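Local coordinates for glycosyl hydrolases family 31 family protein (Aspergillus niger, PDB 6DRU), which catalyses the release of alpha-xylose from the non-reducing terminal glucose of xyloglucan oligosaccharides, as a family 31 alpha-xylosidase, at residues A[35-40]-A[126-131]; A[168-173]-A[194-199]; A[226-231]-A[620-625]; A[365-370]-A[440-445]. All coordinates share one frame; numbering follows the deposited sequence.

Overall arrangement
Along the chain, contacts 1, 2 and 4 close one after another, while contact 3 spans much of the chain and holds contact 4 inside its loop. Contacts 1 and 2, with centres 21 Å apart, reach the same five-stranded antiparallel sheet at its outermost strands 124-127 and 166-168, and both touch the third subunit. Contact 2 touches contact 4, centres 17 Å apart, through Asn-171 and Pro-440, so the loop that follows strand 166-168 meets helix 439-455 of the TIM-barrel domain. Contact 3 lies on the other side of the chain's centre from contact 4, centres 36 Å apart, and ties helix 228-239 to the C-terminal domain. Contacts 1 and 2 thus lie at subunit boundaries, whereas contacts 3 and 4 join parts of one chain.

Contact 1: residues A[35-40]-A[126-131]; sequences PFRPPS and YYWPGP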
loop_
_atom_site.group_PDB
_atom_site.type_symbol
_atom_site.label_atom_id
_atom_site.label_comp_id
_atom_site.label_asym_id
_atom_site.label_seq_id
_atom_site.Cartn_x
_atom_site.Cartn_y
_atom_site.Cartn_z
ATOM N N PRO A 35 10.638 -15.940 2.721
ATOM C CA PRO A 35 11.079 -15.706 1.339
ATOM C C PRO A 35 12.141 -14.620 1.214
ATOM O O PRO A 35 12.019 -13.543 1.809
ATOM C CB PRO A 35 9.781 -15.297 0.633
ATOM C CG PRO A 35 8.994 -14.604 1.702
ATOM C CD PRO A 35 9.380 -15.235 3.025
ATOM N N PHE A 36 13.194 -14.913 0.444
ATOM C CA PHE A 36 14.250 -13.968 0.083
ATOM C C PHE A 36 15.110 -13.518 1.262
ATOM O O PHE A 36 16.291 -13.874 1.333
ATOM C CB PHE A 36 13.660 -12.745 -0.626
ATOM C CG PHE A 36 13.181 -13.027 -2.025
ATOM C CD1 PHE A 36 14.084 -13.122 -3.072
ATOM C CD2 PHE A 36 11.830 -13.188 -2.294
ATOM C CE1 PHE A 36 13.653 -13.380 -4.360
ATOM C CE2 PHE A 36 11.390 -13.443 -3.583
ATOM C CZ PHE A 36 12.304 -13.540 -4.617
ATOM N N ARG A 37 14.544 -12.736 2.195
ATOM C CA ARG A 37 15.420 -12.149 3.208
ATOM C C ARG A 37 15.435 -12.999 4.466
ATOM O O ARG A 37 14.366 -13.406 4.948
ATOM C CB ARG A 37 14.990 -10.724 3.568
ATOM C CG ARG A 37 14.729 -9.790 2.394
ATOM C CD ARG A 37 13.345 -9.974 1.794
ATOM N NE ARG A 37 13.208 -9.249 0.538
ATOM C CZ ARG A 37 12.169 -9.367 -0.279
ATOM N NH1 ARG A 37 11.173 -10.186 0.029
ATOM N NH2 ARG A 37 12.127 -8.664 -1.402
ATOM N N PRO A 38 16.614 -13.259 5.025
ATOM C CA PRO A 38 16.713 -14.098 6.224
ATOM C C PRO A 38 16.099 -13.406 7.428
ATOM O O PRO A 38 15.901 -12.180 7.416
ATOM C CB PRO A 38 18.230 -14.282 6.401
ATOM C CG PRO A 38 18.819 -13.948 5.068
ATOM C CD PRO A 38 17.936 -12.883 4.507
ATOM N N PRO A 39 15.782 -14.153 8.486
ATOM C CA PRO A 39 15.168 -13.532 9.666
ATOM C C PRO A 39 16.093 -12.505 10.300
ATOM O O PRO A 39 17.304 -12.708 10.403
ATOM C CB PRO A 39 14.920 -14.718 10.604
ATOM C CG PRO A 39 14.895 -15.913 9.716
ATOM C CD PRO A 39 15.859 -15.618 8.609
ATOM N N SER A 40 15.502 -11.380 10.715
ATOM C CA SER A 40 16.268 -10.344 11.398
ATOM C C SER A 40 16.887 -10.863 12.690
ATOM O O SER A 40 17.960 -10.400 13.095
ATOM C CB SER A 40 15.372 -9.142 11.694
ATOM O OG SER A 40 14.503 -8.871 10.607
ATOM N N TYR A 126 2.829 -16.249 -0.237
ATOM C CA TYR A 126 3.406 -14.974 0.164
ATOM C C TYR A 126 2.880 -13.865 -0.736
ATOM O O TYR A 126 2.667 -14.071 -1.935
ATOM C CB TYR A 126 4.935 -15.012 0.104
ATOM C CG TYR A 126 5.545 -16.152 0.883
ATOM C CD1 TYR A 126 5.622 -16.110 2.268
ATOM C CD2 TYR A 126 6.052 -17.269 0.230
ATOM C CE1 TYR A 126 6.181 -17.153 2.983
ATOM C CE2 TYR A 126 6.614 -18.315 0.936
ATOM C CZ TYR A 126 6.676 -18.252 2.312
ATOM O OH TYR A 126 7.236 -19.294 3.016
ATOM N N TYR A 127 2.675 -12.687 -0.152
ATOM C CA TYR A 127 2.110 -11.552 -0.868
ATOM C C TYR A 127 2.707 -10.274 -0.298
ATOM O O TYR A 127 2.748 -10.101 0.923
ATOM C CB TYR A 127 0.583 -11.546 -0.746
ATOM C CG TYR A 127 -0.092 -10.290 -1.245
ATOM C CD1 TYR A 127 -0.286 -10.073 -2.603
ATOM C CD2 TYR A 127 -0.561 -9.334 -0.355
ATOM C CE1 TYR A 127 -0.915 -8.927 -3.060
ATOM C CE2 TYR A 127 -1.191 -8.186 -0.801
ATOM C CZ TYR A 127 -1.366 -7.987 -2.154
ATOM O OH TYR A 127 -1.995 -6.843 -2.597
ATOM N N TRP A 128 3.168 -9.389 -1.181
ATOM C CA TRP A 128 3.820 -8.147 -0.773
ATOM C C TRP A 128 2.896 -6.967 -1.033
ATOM O O TRP A 128 2.729 -6.551 -2.190
ATOM C CB TRP A 128 5.148 -7.964 -1.512
ATOM C CG TRP A 128 6.250 -8.828 -0.976
ATOM C CD1 TRP A 128 7.139 -8.505 0.007
ATOM C CD2 TRP A 128 6.574 -10.161 -1.389
ATOM N NE1 TRP A 128 7.999 -9.553 0.230
ATOM C CE2 TRP A 128 7.673 -10.582 -0.613
ATOM C CE3 TRP A 128 6.044 -11.040 -2.338
ATOM C CZ2 TRP A 128 8.250 -11.841 -0.758
ATOM C CZ3 TRP A 128 6.620 -12.289 -2.481
ATOM C CH2 TRP A 128 7.711 -12.677 -1.695
ATOM N N PRO A 129 2.274 -6.394 -0.004
ATOM C CA PRO A 129 1.321 -5.302 -0.226
ATOM C C PRO A 129 1.974 -3.928 -0.249
ATOM O O PRO A 129 1.422 -2.987 -0.827
ATOM C CB PRO A 129 0.364 -5.441 0.960
ATOM C CG PRO A 129 1.239 -5.965 2.057
ATOM C CD PRO A 129 2.292 -6.834 1.403
ATOM N N GLY A 130 3.142 -3.796 0.375
ATOM C CA GLY A 130 3.800 -2.515 0.487
ATOM C C GLY A 130 5.047 -2.411 -0.367
ATOM O O GLY A 130 5.457 -3.364 -1.036
ATOM N N PRO A 131 5.678 -1.235 -0.361
ATOM C CA PRO A 131 6.908 -1.061 -1.148
ATOM C C PRO A 131 8.114 -1.753 -0.546
ATOM O O PRO A 131 9.102 -1.966 -1.258
ATOM C CB PRO A 131 7.095 0.460 -1.170
ATOM C CG PRO A 131 6.467 0.916 0.105
ATOM C CD PRO A 131 5.296 -0.003 0.351
#
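Pro-35 packs between Tyr-126 and Trp-128 in a buried proline-aromatic contact that joins the end of strand 28-35 to strand 124-127 in the beta-rich N-terminal part of this family 31 enzyme. The evidence for a CH-pi interaction is direct: Pro-35 CG stands 3.9 Å from the centroid of the Tyr-126 ring and 17° off its normal, while CD lies 3.7 Å from Tyr-126 CE1. CG also reaches Trp-128 CZ2 at 3.8 Å, and CB lies beside the same indole carbon, the proline and indole sliding past each other in opposite directions. Phe-36 adds an edge, its CD2 lying 4.1 Å from the same CZ2. For Arg-37 the bend at chi2 (82°) folds the chain back toward the indole, and the guanidinium plane is turned 70° from the ring, with Trp-128 CZ2 at its edge. NH1 comes to 3.2 Å from Trp-128 NE1, but both are donors and do not bond: NE1 gives its hydrogen to Ala-133 O, and Arg-37 NH2 bonds Asn-426 and Gly-430 of the second subunit. Tyr-126 OH is likewise engaged, by Glu-17. The cluster thus sits between two sheets where second and third subunits meet it, Pro-419 of the third packing on Tyr-126, with Phe-135 of strand 135-142 against Pro-35, Tyr-126 and Trp-128, Phe-16 stacked on Phe-36, and Ala-33 of strand 28-35 against Tyr-126.

Contact 2: residues A[168-173]-A[194-199]; sequences DMVNFN and PAEGRM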
loop_
_atom_site.group_PDB
_atom_site.type_symbol
_atom_site.label_atom_id
_atom_site.label_comp_id
_atom_site.label_asym_id
_atom_site.label_seq_id
_atom_site.Cartn_x
_atom_site.Cartn_y
_atom_site.Cartn_z
ATOM N N ASP A 168 -11.131 -14.504 13.705
ATOM C CA ASP A 168 -10.266 -13.375 13.401
ATOM C C ASP A 168 -9.339 -13.098 14.577
ATOM O O ASP A 168 -9.755 -13.138 15.738
ATOM C CB ASP A 168 -11.100 -12.135 13.086
ATOM C CG ASP A 168 -12.177 -12.403 12.056
ATOM O OD1 ASP A 168 -11.847 -12.947 10.981
ATOM O OD2 ASP A 168 -13.354 -12.079 12.326
ATOM N N MET A 169 -8.074 -12.814 14.275
ATOM C CA MET A 169 -7.082 -12.543 15.315
ATOM C C MET A 169 -6.957 -11.037 15.545
ATOM O O MET A 169 -5.939 -10.406 15.262
ATOM C CB MET A 169 -5.745 -13.173 14.948
ATOM C CG MET A 169 -5.732 -14.683 15.089
ATOM S SD MET A 169 -4.062 -15.348 15.084
ATOM C CE MET A 169 -3.843 -15.682 13.342
ATOM N N VAL A 170 -8.036 -10.468 16.077
ATOM C CA VAL A 170 -8.081 -9.065 16.475
ATOM C C VAL A 170 -8.784 -8.996 17.825
ATOM O O VAL A 170 -9.899 -9.506 17.978
ATOM C CB VAL A 170 -8.781 -8.178 15.426
ATOM C CG1 VAL A 170 -10.081 -8.809 14.957
ATOM C CG2 VAL A 170 -9.030 -6.786 15.986
ATOM N N ASN A 171 -8.128 -8.384 18.805
ATOM C CA ASN A 171 -8.611 -8.417 20.178
ATOM C C ASN A 171 -9.664 -7.347 20.430
ATOM O O ASN A 171 -9.562 -6.224 19.932
ATOM C CB ASN A 171 -7.446 -8.228 21.151
ATOM C CG ASN A 171 -6.453 -9.369 21.101
ATOM O OD1 ASN A 171 -6.691 -10.386 20.450
ATOM N ND2 ASN A 171 -5.331 -9.208 21.793
ATOM N N PHE A 172 -10.682 -7.711 21.206
ATOM C CA PHE A 172 -11.629 -6.752 21.766
ATOM C C PHE A 172 -12.293 -7.397 22.979
ATOM O O PHE A 172 -12.009 -8.547 23.325
ATOM C CB PHE A 172 -12.649 -6.273 20.725
ATOM C CG PHE A 172 -13.422 -7.376 20.055
ATOM C CD1 PHE A 172 -14.552 -7.915 20.651
ATOM C CD2 PHE A 172 -13.039 -7.843 18.809
ATOM C CE1 PHE A 172 -15.271 -8.916 20.026
ATOM C CE2 PHE A 172 -13.752 -8.844 18.178
ATOM C CZ PHE A 172 -14.869 -9.382 18.787
ATOM N N ASN A 173 -13.167 -6.631 23.631
ATOM C CA ASN A 173 -13.784 -7.028 24.894
ATOM C C ASN A 173 -14.401 -8.420 24.807
ATOM O O ASN A 173 -15.288 -8.666 23.984
ATOM C CB ASN A 173 -14.848 -5.999 25.286
ATOM C CG ASN A 173 -15.205 -6.052 26.762
ATOM O OD1 ASN A 173 -15.209 -7.120 27.374
ATOM N ND2 ASN A 173 -15.506 -4.894 27.338
ATOM N N PRO A 194 2.987 -12.969 16.254
ATOM C CA PRO A 194 2.310 -11.840 16.906
ATOM C C PRO A 194 1.457 -10.988 15.979
ATOM O O PRO A 194 0.848 -10.021 16.450
ATOM C CB PRO A 194 3.493 -11.025 17.441
ATOM C CG PRO A 194 4.553 -11.235 16.418
ATOM C CD PRO A 194 4.381 -12.646 15.905
ATOM N N ALA A 195 1.391 -11.314 14.693
ATOM C CA ALA A 195 0.648 -10.502 13.744
ATOM C C ALA A 195 -0.841 -10.814 13.803
ATOM O O ALA A 195 -1.253 -11.946 14.072
ATOM C CB ALA A 195 1.167 -10.727 12.322
ATOM N N GLU A 196 -1.651 -9.791 13.552
ATOM C CA GLU A 196 -3.077 -10.011 13.382
ATOM C C GLU A 196 -3.329 -10.822 12.116
ATOM O O GLU A 196 -2.530 -10.824 11.177
ATOM C CB GLU A 196 -3.827 -8.681 13.315
ATOM C CG GLU A 196 -3.841 -7.911 14.625
ATOM C CD GLU A 196 -4.828 -6.758 14.616
ATOM O OE1 GLU A 196 -5.280 -6.367 13.519
ATOM O OE2 GLU A 196 -5.155 -6.242 15.706
ATOM N N GLY A 197 -4.456 -11.524 12.099
ATOM C CA GLY A 197 -4.762 -12.363 10.960
ATOM C C GLY A 197 -6.078 -13.100 11.048
ATOM O O GLY A 197 -7.125 -12.503 11.313
ATOM N N ARG A 198 -6.033 -14.412 10.834
ATOM C CA ARG A 198 -7.246 -15.178 10.603
ATOM C C ARG A 198 -6.981 -16.642 10.915
ATOM O O ARG A 198 -5.910 -17.167 10.601
ATOM C CB ARG A 198 -7.705 -15.013 9.152
ATOM C CG ARG A 198 -9.107 -15.483 8.844
ATOM C CD ARG A 198 -9.249 -15.684 7.344
ATOM N NE ARG A 198 -8.596 -14.615 6.593
ATOM C CZ ARG A 198 -8.091 -14.758 5.372
ATOM N NH1 ARG A 198 -8.157 -15.931 4.759
ATOM N NH2 ARG A 198 -7.513 -13.730 4.767
ATOM N N MET A 199 -7.965 -17.289 11.531
ATOM C CA MET A 199 -7.950 -18.727 11.767
ATOM C C MET A 199 -9.119 -19.341 11.012
ATOM O O MET A 199 -10.278 -19.030 11.307
ATOM C CB MET A 199 -8.049 -19.045 13.261
ATOM C CG MET A 199 -6.720 -19.084 13.992
ATOM S SD MET A 199 -6.907 -19.494 15.744
ATOM C CE MET A 199 -7.119 -17.874 16.475
#
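Met-169 fills the close-packed part of this contact, lying against the backbone of Gly-197 and the tip of Met-199. Its CB is 3.5 Å from Gly-197 N, where the glycine presents bare backbone, and the bend at chi3 (-92°) lays CE beside the next peptide, 3.6 Å from Arg-198 N. The two methionine chains cross at about a right angle, Met-199 CE meeting Met-169 CG at 3.7 Å, with Pro-179 of strand 176-183 packed on both. Met-169 N also donates to Gly-197 O at 3.1 Å, nearly straight at 173°, although the donor stands well above the carbonyl plane. This bond flanks an antiparallel bridge, the non-hydrogen-bonded pair of Asp-168 and Arg-198; strand 166-168 is the outermost of its five-stranded sheet, and Met-169 is also the centre of an inverse gamma turn. Val-170, Glu-196 and Arg-198 form a looser, partly exposed side. Glu-196 CG still lies 3.3 Å from Met-169 O, but its OE2, bonded to Gln-432, meets Val-170 CG2 only at 3.9 Å. The third subunit covers Val-170 and Asp-168. Asp-168 and Arg-198 form no salt bridge together: Asp-168 pairs with Arg-205 of that subunit, Arg-198 with Glu-200.

Contact 3: residues A[226-231]-A[620-625]; sequences GDYDTL and DFEKTD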
loop_
_atom_site.group_PDB
_atom_site.type_symbol
_atom_site.label_atom_id
_atom_site.label_comp_id
_atom_site.label_asym_id
_atom_site.label_seq_id
_atom_site.Cartn_x
_atom_site.Cartn_y
_atom_site.Cartn_z
ATOM N N GLY A 226 -6.880 -39.620 22.559
ATOM C CA GLY A 226 -7.524 -39.590 23.854
ATOM C C GLY A 226 -6.673 -39.044 24.979
ATOM O O GLY A 226 -7.207 -38.774 26.062
ATOM N N ASP A 227 -5.376 -38.857 24.757
ATOM C CA ASP A 227 -4.449 -38.458 25.813
ATOM C C ASP A 227 -4.187 -36.954 25.717
ATOM O O ASP A 227 -3.128 -36.490 25.288
ATOM C CB ASP A 227 -3.164 -39.278 25.711
ATOM C CG ASP A 227 -2.246 -39.083 26.898
ATOM O OD1 ASP A 227 -2.196 -37.961 27.442
ATOM O OD2 ASP A 227 -1.570 -40.061 27.284
ATOM N N TYR A 228 -5.194 -36.186 26.139
ATOM C CA TYR A 228 -5.113 -34.732 26.075
ATOM C C TYR A 228 -4.259 -34.138 27.184
ATOM O O TYR A 228 -3.743 -33.027 27.021
ATOM C CB TYR A 228 -6.515 -34.123 26.132
ATOM C CG TYR A 228 -7.375 -34.472 24.942
ATOM C CD1 TYR A 228 -8.206 -35.585 24.961
ATOM C CD2 TYR A 228 -7.349 -33.693 23.792
ATOM C CE1 TYR A 228 -8.990 -35.910 23.870
ATOM C CE2 TYR A 228 -8.129 -34.009 22.697
ATOM C CZ TYR A 228 -8.947 -35.120 22.741
ATOM O OH TYR A 228 -9.727 -35.438 21.652
ATOM N N ASP A 229 -4.100 -34.847 28.304
ATOM C CA ASP A 229 -3.252 -34.343 29.377
ATOM C C ASP A 229 -1.804 -34.227 28.927
ATOM O O ASP A 229 -1.077 -33.341 29.391
ATOM C CB ASP A 229 -3.366 -35.245 30.605
ATOM C CG ASP A 229 -4.721 -35.144 31.278
ATOM O OD1 ASP A 229 -5.297 -34.034 31.283
ATOM O OD2 ASP A 229 -5.212 -36.169 31.797
ATOM N N THR A 230 -1.369 -35.108 28.023
ATOM C CA THR A 230 -0.015 -35.010 27.492
ATOM C C THR A 230 0.113 -33.830 26.538
ATOM O O THR A 230 1.125 -33.120 26.556
ATOM C CB THR A 230 0.375 -36.311 26.792
ATOM O OG1 THR A 230 0.339 -37.388 27.737
ATOM C CG2 THR A 230 1.776 -36.206 26.211
ATOM N N LEU A 231 -0.899 -33.607 25.695
ATOM C CA LEU A 231 -0.889 -32.447 24.809
ATOM C C LEU A 231 -0.719 -31.155 25.599
ATOM O O LEU A 231 0.099 -30.298 25.243
ATOM C CB LEU A 231 -2.171 -32.407 23.977
ATOM C CG LEU A 231 -2.256 -33.368 22.793
ATOM C CD1 LEU A 231 -3.608 -33.250 22.109
ATOM C CD2 LEU A 231 -1.135 -33.088 21.805
ATOM N N ASP A 620 -11.001 -36.369 30.162
ATOM C CA ASP A 620 -11.019 -37.449 31.138
ATOM C C ASP A 620 -11.856 -38.653 30.731
ATOM O O ASP A 620 -11.653 -39.736 31.290
ATOM C CB ASP A 620 -11.535 -36.936 32.491
ATOM C CG ASP A 620 -10.469 -36.199 33.283
ATOM O OD1 ASP A 620 -9.284 -36.587 33.193
ATOM O OD2 ASP A 620 -10.820 -35.239 34.001
ATOM N N PHE A 621 -12.777 -38.509 29.772
ATOM C CA PHE A 621 -13.701 -39.593 29.464
ATOM C C PHE A 621 -13.864 -39.837 27.967
ATOM O O PHE A 621 -14.840 -40.476 27.560
ATOM C CB PHE A 621 -15.076 -39.332 30.093
ATOM C CG PHE A 621 -15.023 -38.935 31.542
ATOM C CD1 PHE A 621 -14.694 -39.861 32.518
ATOM C CD2 PHE A 621 -15.322 -37.639 31.932
ATOM C CE1 PHE A 621 -14.649 -39.500 33.854
ATOM C CE2 PHE A 621 -15.281 -37.272 33.269
ATOM C CZ PHE A 621 -14.943 -38.205 34.230
ATOM N N GLU A 622 -12.950 -39.345 27.128
ATOM C CA GLU A 622 -13.017 -39.719 25.717
ATOM C C GLU A 622 -12.539 -41.150 25.513
ATOM O O GLU A 622 -13.144 -41.909 24.749
ATOM C CB GLU A 622 -12.197 -38.768 24.850
ATOM C CG GLU A 622 -12.521 -38.916 23.367
ATOM C CD GLU A 622 -11.473 -38.308 22.459
ATOM O OE1 GLU A 622 -10.371 -38.888 22.353
ATOM O OE2 GLU A 622 -11.754 -37.258 21.844
ATOM N N LYS A 623 -11.447 -41.529 26.183
ATOM C CA LYS A 623 -10.994 -42.915 26.139
ATOM C C LYS A 623 -12.072 -43.862 26.649
ATOM O O LYS A 623 -12.217 -44.981 26.143
ATOM C CB LYS A 623 -9.723 -43.078 26.973
ATOM C CG LYS A 623 -8.464 -42.505 26.351
ATOM C CD LYS A 623 -7.369 -42.362 27.402
ATOM C CE LYS A 623 -5.979 -42.458 26.792
ATOM N NZ LYS A 623 -4.918 -42.308 27.827
ATOM N N THR A 624 -12.836 -43.434 27.653
ATOM C CA THR A 624 -13.822 -44.312 28.291
ATOM C C THR A 624 -15.183 -44.240 27.604
ATOM O O THR A 624 -15.589 -45.177 26.911
ATOM C CB THR A 624 -13.968 -43.969 29.770
ATOM O OG1 THR A 624 -12.705 -44.129 30.423
ATOM C CG2 THR A 624 -14.952 -44.924 30.382
ATOM N N ASP A 625 -15.901 -43.145 27.813
ATOM C CA ASP A 625 -17.279 -43.026 27.355
ATOM C C ASP A 625 -17.335 -42.858 25.844
ATOM O O ASP A 625 -16.874 -41.830 25.330
ATOM C CB ASP A 625 -17.959 -41.845 28.044
ATOM C CG ASP A 625 -19.468 -41.926 27.982
ATOM O OD1 ASP A 625 -19.999 -42.318 26.921
ATOM O OD2 ASP A 625 -20.123 -41.593 28.993
#
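Lys-623 and Glu-622, in the C-terminal domain, reach across to the start of helix 228-239, where Asp-227 is the N-cap, its OD1 accepting from Thr-230 N at 3.0 Å and also from Thr-230 OG1. The lysine chain can be followed outward. CB makes no close approach to 226-231; CG is anti to the carbonyl carbon (chi1 -74°) and the rest extended. CG lies 3.9 Å from Gly-226 O, CD 3.8 Å from the same oxygen, and CE 3.9 Å from Gly-226 C, so the methylenes run along the glycine's peptide, where no side chain intervenes. NZ ends 4.1 Å from Asp-227 OD2, beyond a salt bridge, though the opposite charges probably still attract. Two residues past the N-cap, Asp-229 OD2 comes within 4.3 Å of Asp-620 OD1; Arg-615 forms salt bridges with both acids and probably offsets their repulsion. Glu-622 supplies the direct bond. Its carboxylate meets the edge of the Tyr-228 ring, the two planes 71° apart, while Tyr-618 packs edge-to-face with that ring. OE1 faces Gly-226 CA, and Tyr-228 OH donates to OE2 at 2.7 Å, reaching it on the syn side, 35° out of the carboxylate plane.

Contact 4: residues A[365-370]-A[440-445]; sequences YDSTNP and PWAHQQ. With GOL (glycerol), chain P.
Polar contact is carried by Tyr-365 and His-443, whose OH and ND1 are hydrogen-bonded at 2.5 Å. The imidazole swings out with CG anti to the backbone N (chi1 -164°), and each ring meets the other's polar atom at its edge; the planes stand 63° apart and neither ring lies over the other. Van der Waals packing comes from helix 439-455: the Ala-442 methyl, CB, rests 3.4 Å from Ser-367 O and 3.7 Å from Ser-367 OG, while Ser-367 CB approaches His-443 N. Ser-367 OG bonds Tyr-439 O, and its backbone O accepts from Arg-373. Within the loop, a type I turn from Asp-366 to Asn-369 is braced by Thr-368 OG1, which donates to Asp-366 OD1 at 2.6 Å. A ligand bridge completes the set: a glycerol, probably from the crystallisation liquor, gives O2 to Thr-368 O at 3.2 Å, takes a weak bond from Gln-445 NE2 and also bonds Arg-373. The His-443 side chain touches Ala-397, and the bond to ND1 probably restrains the imidazole's rotation about 8 Å from the side chain of Asp-395, the probable active-site residue just after barrel strand 391-394.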
loop_
_atom_site.group_PDB
_atom_site.type_symbol
_atom_site.label_atom_id
_atom_site.label_comp_id
_atom_site.label_asym_id
_atom_site.label_seq_id
_atom_site.Cartn_x
_atom_site.Cartn_y
_atom_site.Cartn_z
ATOM N N TYR A 365 -0.515 3.803 26.080
ATOM C CA TYR A 365 0.914 3.665 26.301
ATOM C C TYR A 365 1.426 2.416 25.586
ATOM O O TYR A 365 0.677 1.478 25.301
ATOM C CB TYR A 365 1.230 3.609 27.799
ATOM C CG TYR A 365 1.384 2.216 28.372
ATOM C CD1 TYR A 365 2.605 1.797 28.887
ATOM C CD2 TYR A 365 0.320 1.320 28.393
ATOM C CE1 TYR A 365 2.765 0.529 29.411
ATOM C CE2 TYR A 365 0.472 0.044 28.913
ATOM C CZ TYR A 365 1.698 -0.343 29.421
ATOM O OH TYR A 365 1.863 -1.606 29.944
ATOM N N ASP A 366 2.722 2.410 25.290
ATOM C CA ASP A 366 3.319 1.360 24.467
ATOM C C ASP A 366 3.853 0.258 25.375
ATOM O O ASP A 366 4.974 0.342 25.881
ATOM C CB ASP A 366 4.418 1.938 23.584
ATOM C CG ASP A 366 4.912 0.951 22.548
ATOM O OD1 ASP A 366 4.301 -0.130 22.416
ATOM O OD2 ASP A 366 5.917 1.255 21.870
ATOM N N SER A 367 3.050 -0.790 25.577
ATOM C CA SER A 367 3.490 -1.905 26.409
ATOM C C SER A 367 4.632 -2.686 25.771
ATOM O O SER A 367 5.359 -3.385 26.484
ATOM C CB SER A 367 2.320 -2.846 26.704
ATOM O OG SER A 367 1.849 -3.471 25.522
ATOM N N THR A 368 4.805 -2.589 24.451
ATOM C CA THR A 368 5.932 -3.241 23.793
ATOM C C THR A 368 7.238 -2.483 23.991
ATOM O O THR A 368 8.309 -3.046 23.739
ATOM C CB THR A 368 5.655 -3.404 22.296
ATOM O OG1 THR A 368 5.732 -2.128 21.651
ATOM C CG2 THR A 368 4.272 -3.990 22.071
ATOM N N ASN A 369 7.171 -1.229 24.430
ATOM C CA ASN A 369 8.366 -0.446 24.717
ATOM C C ASN A 369 8.850 -0.767 26.127
ATOM O O ASN A 369 8.126 -0.502 27.093
ATOM C CB ASN A 369 8.066 1.046 24.583
ATOM C CG ASN A 369 9.311 1.920 24.670
ATOM O OD1 ASN A 369 10.316 1.547 25.276
ATOM N ND2 ASN A 369 9.239 3.099 24.066
ATOM N N PRO A 370 10.045 -1.339 26.290
ATOM C CA PRO A 370 10.522 -1.660 27.645
ATOM C C PRO A 370 10.644 -0.444 28.541
ATOM O O PRO A 370 10.391 -0.545 29.748
ATOM C CB PRO A 370 11.884 -2.316 27.389
ATOM C CG PRO A 370 11.805 -2.818 25.982
ATOM C CD PRO A 370 10.971 -1.813 25.250
ATOM N N PRO A 440 -1.500 -7.003 24.843
ATOM C CA PRO A 440 -1.937 -7.416 26.186
ATOM C C PRO A 440 -0.962 -8.360 26.862
ATOM O O PRO A 440 -0.850 -8.345 28.094
ATOM C CB PRO A 440 -3.289 -8.090 25.923
ATOM C CG PRO A 440 -3.172 -8.610 24.539
ATOM C CD PRO A 440 -2.351 -7.595 23.792
ATOM N N TRP A 441 -0.255 -9.184 26.087
ATOM C CA TRP A 441 0.765 -10.058 26.655
ATOM C C TRP A 441 1.889 -9.244 27.286
ATOM O O TRP A 441 2.346 -9.554 28.393
ATOM C CB TRP A 441 1.304 -10.979 25.560
ATOM C CG TRP A 441 2.175 -12.104 26.026
ATOM C CD1 TRP A 441 1.791 -13.392 26.258
ATOM C CD2 TRP A 441 3.582 -12.051 26.288
ATOM N NE1 TRP A 441 2.871 -14.144 26.657
ATOM C CE2 TRP A 441 3.982 -13.343 26.685
ATOM C CE3 TRP A 441 4.542 -11.036 26.232
ATOM C CZ2 TRP A 441 5.299 -13.646 27.023
ATOM C CZ3 TRP A 441 5.850 -11.338 26.568
ATOM C CH2 TRP A 441 6.216 -12.632 26.959
ATOM N N ALA A 442 2.336 -8.190 26.602
ATOM C CA ALA A 442 3.369 -7.324 27.157
ATOM C C ALA A 442 2.845 -6.459 28.293
ATOM O O ALA A 442 3.637 -6.012 29.129
ATOM C CB ALA A 442 3.963 -6.440 26.060
ATOM N N HIS A 443 1.534 -6.206 28.337
ATOM C CA HIS A 443 0.965 -5.472 29.462
ATOM C C HIS A 443 0.982 -6.318 30.730
ATOM O O HIS A 443 1.321 -5.819 31.810
ATOM C CB HIS A 443 -0.456 -5.017 29.128
ATOM C CG HIS A 443 -0.981 -3.952 30.040
ATOM N ND1 HIS A 443 -0.238 -2.850 30.401
ATOM C CD2 HIS A 443 -2.179 -3.815 30.656
ATOM C CE1 HIS A 443 -0.953 -2.082 31.203
ATOM N NE2 HIS A 443 -2.136 -2.642 31.370
ATOM N N GLN A 444 0.612 -7.599 30.622
ATOM C CA GLN A 444 0.799 -8.517 31.741
ATOM C C GLN A 444 2.263 -8.573 32.152
ATOM O O GLN A 444 2.585 -8.573 33.347
ATOM C CB GLN A 444 0.309 -9.918 31.369
ATOM C CG GLN A 444 -1.154 -10.011 30.987
ATOM C CD GLN A 444 -1.564 -11.428 30.637
ATOM O OE1 GLN A 444 -1.328 -11.901 29.526
ATOM N NE2 GLN A 444 -2.174 -12.120 31.591
ATOM N N GLN A 445 3.163 -8.621 31.166
ATOM C CA GLN A 445 4.593 -8.689 31.440
ATOM C C GLN A 445 5.078 -7.480 32.229
ATOM O O GLN A 445 6.001 -7.602 33.042
ATOM C CB GLN A 445 5.358 -8.816 30.119
ATOM C CG GLN A 445 6.872 -8.802 30.250
ATOM C CD GLN A 445 7.571 -8.676 28.909
ATOM O OE1 GLN A 445 7.031 -8.101 27.964
ATOM N NE2 GLN A 445 8.782 -9.213 28.821
HETATM C C1 GOL P . 9.703 -6.815 22.786
HETATM O O1 GOL P . 10.831 -6.079 23.137
HETATM C C2 GOL P . 8.809 -6.867 24.038
HETATM O O2 GOL P . 9.153 -5.882 24.955
HETATM C C3 GOL P . 8.998 -8.294 24.604
HETATM O O3 GOL P . 8.114 -8.423 25.674
#